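Local coordinates for cell division control protein (Pyrococcus abyssi, PDB 6RPP) that probably carries out protein splicing as the CDC21-1 intein of a minichromosome maintenance helicase, excising itself through its HINT domain and joining the flanking exteins, at residues 2-7 / 92-97. The protein carries 2 engineered substitutions. Residues are numbered along the deposited sequence; the frame is centred on the assembly and turned at random.
Sequences AKAVDY and RVTPTH. Engineered in segment 2-7: Ala4 (natural residue Cys).
The hydroxyl of Thr94 is gripped by two backbone groups of 2-7: OG1 donates to Ala2 O at 2.7 Å and accepts from Ala4 N at 3.2 Å. It reaches both because chi1 of 63° sets OG1 between its own backbone N and carbonyl carbon, while the methyl CG2 lies against the Ala2 and Ala4 carbonyls, near CB of Ala4 (engineered; Cys in nature). Ala2 O also accepts from a water that accepts from Thr96 N. The pairing continues through the backbone, Thr94 N to Ala4 O at 2.9 Å and Asp6 N to Arg92 O at 3.0 Å, on either side of a single bridge between Val5 and Val93.

CG1 of Val5 lies over one face of the His97 ring, 4.1 Å from its centroid, and packs on CG1 of Val93. Ala4 N comes to the edge of that ring, 3.6 Å from ND1, a buried atom without a partner. Asp6 and Arg92 lie side by side, touching at their CB atoms, but their charged ends do not meet: Asp6 OD1 hydrogen-bonds to Glu8 N, and Arg92 makes a cation-pi contact with Tyr140. The type I turn from Thr94 to His97, closed by His97 N to Thr94 O, is the block B Thr-x-x-His motif of the HINT fold, whose threonine and histidine in inteins generally assist the N-to-S acyl shift at the N-terminal splice junction.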
loop_
_atom_site.group_PDB
_atom_site.type_symbol
_atom_site.label_atom_id
_atom_site.label_comp_id
_atom_site.label_asym_id
_atom_site.label_seq_id
_atom_site.Cartn_x
_atom_site.Cartn_y
_atom_site.Cartn_z
ATOM N N ALA A 2 3.407 -9.051 8.777
ATOM C CA ALA A 2 3.737 -8.012 7.814
ATOM C C ALA A 2 2.498 -7.241 7.387
ATOM O O ALA A 2 1.456 -7.829 7.076
ATOM C CB ALA A 2 4.404 -8.630 6.586
ATOM N N LYS A 3 2.614 -5.919 7.389
ATOM C CA LYS A 3 1.617 -5.019 6.804
ATOM C C LYS A 3 2.134 -4.658 5.407
ATOM O O LYS A 3 3.067 -3.849 5.266
ATOM C CB LYS A 3 1.420 -3.791 7.719
ATOM C CG LYS A 3 0.769 -4.060 9.090
ATOM C CD LYS A 3 1.582 -4.953 10.001
ATOM C CE LYS A 3 1.144 -4.928 11.456
ATOM N NZ LYS A 3 1.038 -6.339 11.941
ATOM N N ALA A 4 1.562 -5.256 4.356
ATOM C CA ALA A 4 2.195 -5.166 3.040
ATOM C C ALA A 4 1.201 -5.551 1.945
ATOM O O ALA A 4 0.063 -5.963 2.229
ATOM C CB ALA A 4 3.452 -6.066 2.995
ATOM N N VAL A 5 1.638 -5.404 0.682
ATOM C CA VAL A 5 0.753 -5.587 -0.462
ATOM C C VAL A 5 1.424 -6.488 -1.516
ATOM O O VAL A 5 2.635 -6.709 -1.518
ATOM C CB VAL A 5 0.322 -4.239 -1.088
ATOM C CG1 VAL A 5 -0.225 -3.295 -0.035
ATOM C CG2 VAL A 5 1.520 -3.581 -1.830
ATOM N N ASP A 6 0.609 -7.019 -2.434
ATOM C CA ASP A 6 1.064 -7.854 -3.562
ATOM C C ASP A 6 1.962 -7.083 -4.565
ATOM O O ASP A 6 1.761 -5.891 -4.820
ATOM C CB ASP A 6 -0.231 -8.378 -4.224
ATOM C CG ASP A 6 -0.030 -9.240 -5.408
ATOM O OD1 ASP A 6 0.395 -8.784 -6.487
ATOM O OD2 ASP A 6 -0.417 -10.424 -5.346
ATOM N N TYR A 7 2.958 -7.822 -5.075
ATOM C CA TYR A 7 3.888 -7.375 -6.123
ATOM C C TYR A 7 3.236 -6.472 -7.161
ATOM O O TYR A 7 3.815 -5.434 -7.567
ATOM C CB TYR A 7 4.480 -8.602 -6.815
ATOM C CG TYR A 7 5.669 -8.326 -7.708
ATOM C CD1 TYR A 7 5.507 -7.663 -8.896
ATOM C CD2 TYR A 7 6.896 -8.838 -7.381
ATOM C CE1 TYR A 7 6.593 -7.437 -9.724
ATOM C CE2 TYR A 7 7.982 -8.645 -8.231
ATOM C CZ TYR A 7 7.805 -7.905 -9.361
ATOM O OH TYR A 7 8.902 -7.706 -10.204
ATOM N N ARG A 92 -4.669 -6.487 -3.377
ATOM C CA ARG A 92 -4.371 -7.710 -2.635
ATOM C C ARG A 92 -3.362 -7.365 -1.564
ATOM O O ARG A 92 -2.284 -6.807 -1.888
ATOM C CB ARG A 92 -3.850 -8.803 -3.587
ATOM C CG ARG A 92 -4.894 -9.240 -4.637
ATOM C CD ARG A 92 -4.454 -10.351 -5.482
ATOM N NE ARG A 92 -5.446 -10.699 -6.504
ATOM C CZ ARG A 92 -6.412 -11.606 -6.378
ATOM N NH1 ARG A 92 -6.526 -12.334 -5.270
ATOM N NH2 ARG A 92 -7.247 -11.813 -7.398
ATOM N N VAL A 93 -3.736 -7.613 -0.289
ATOM C CA VAL A 93 -2.957 -7.145 0.861
ATOM C C VAL A 93 -2.852 -8.236 1.912
ATOM O O VAL A 93 -3.642 -9.192 1.941
ATOM C CB VAL A 93 -3.557 -5.882 1.510
ATOM C CG1 VAL A 93 -3.683 -4.734 0.476
ATOM C CG2 VAL A 93 -4.951 -6.179 2.045
ATOM N N THR A 94 -1.880 -8.050 2.837
ATOM C CA THR A 94 -1.831 -8.962 3.962
ATOM C C THR A 94 -3.034 -8.740 4.895
ATOM O O THR A 94 -3.659 -7.671 4.920
ATOM C CB THR A 94 -0.544 -8.778 4.758
ATOM O OG1 THR A 94 -0.537 -7.448 5.297
ATOM C CG2 THR A 94 0.686 -8.956 3.870
ATOM N N PRO A 95 -3.386 -9.747 5.685
ATOM C CA PRO A 95 -4.596 -9.604 6.504
ATOM C C PRO A 95 -4.512 -8.489 7.535
ATOM O O PRO A 95 -5.551 -7.927 7.900
ATOM C CB PRO A 95 -4.726 -10.981 7.178
ATOM C CG PRO A 95 -4.049 -11.917 6.165
ATOM C CD PRO A 95 -2.874 -11.139 5.662
ATOM N N THR A 96 -3.317 -8.143 8.029
ATOM C CA THR A 96 -3.210 -7.051 9.000
ATOM C C THR A 96 -2.913 -5.706 8.368
ATOM O O THR A 96 -2.795 -4.730 9.110
ATOM C CB THR A 96 -2.129 -7.339 10.071
ATOM O OG1 THR A 96 -0.828 -7.486 9.474
ATOM C CG2 THR A 96 -2.462 -8.594 10.829
ATOM N N HIS A 97 -2.862 -5.620 7.039
ATOM C CA HIS A 97 -2.621 -4.339 6.394
ATOM C C HIS A 97 -3.757 -3.377 6.719
ATOM O O HIS A 97 -4.928 -3.717 6.469
ATOM C CB HIS A 97 -2.537 -4.569 4.891
ATOM C CG HIS A 97 -2.335 -3.324 4.104
ATOM N ND1 HIS A 97 -1.087 -2.818 3.829
ATOM C CD2 HIS A 97 -3.229 -2.499 3.511
ATOM C CE1 HIS A 97 -1.218 -1.677 3.176
ATOM N NE2 HIS A 97 -2.503 -1.488 2.918
HETATM O O HOH W 1 -0.706 -10.015 8.069
#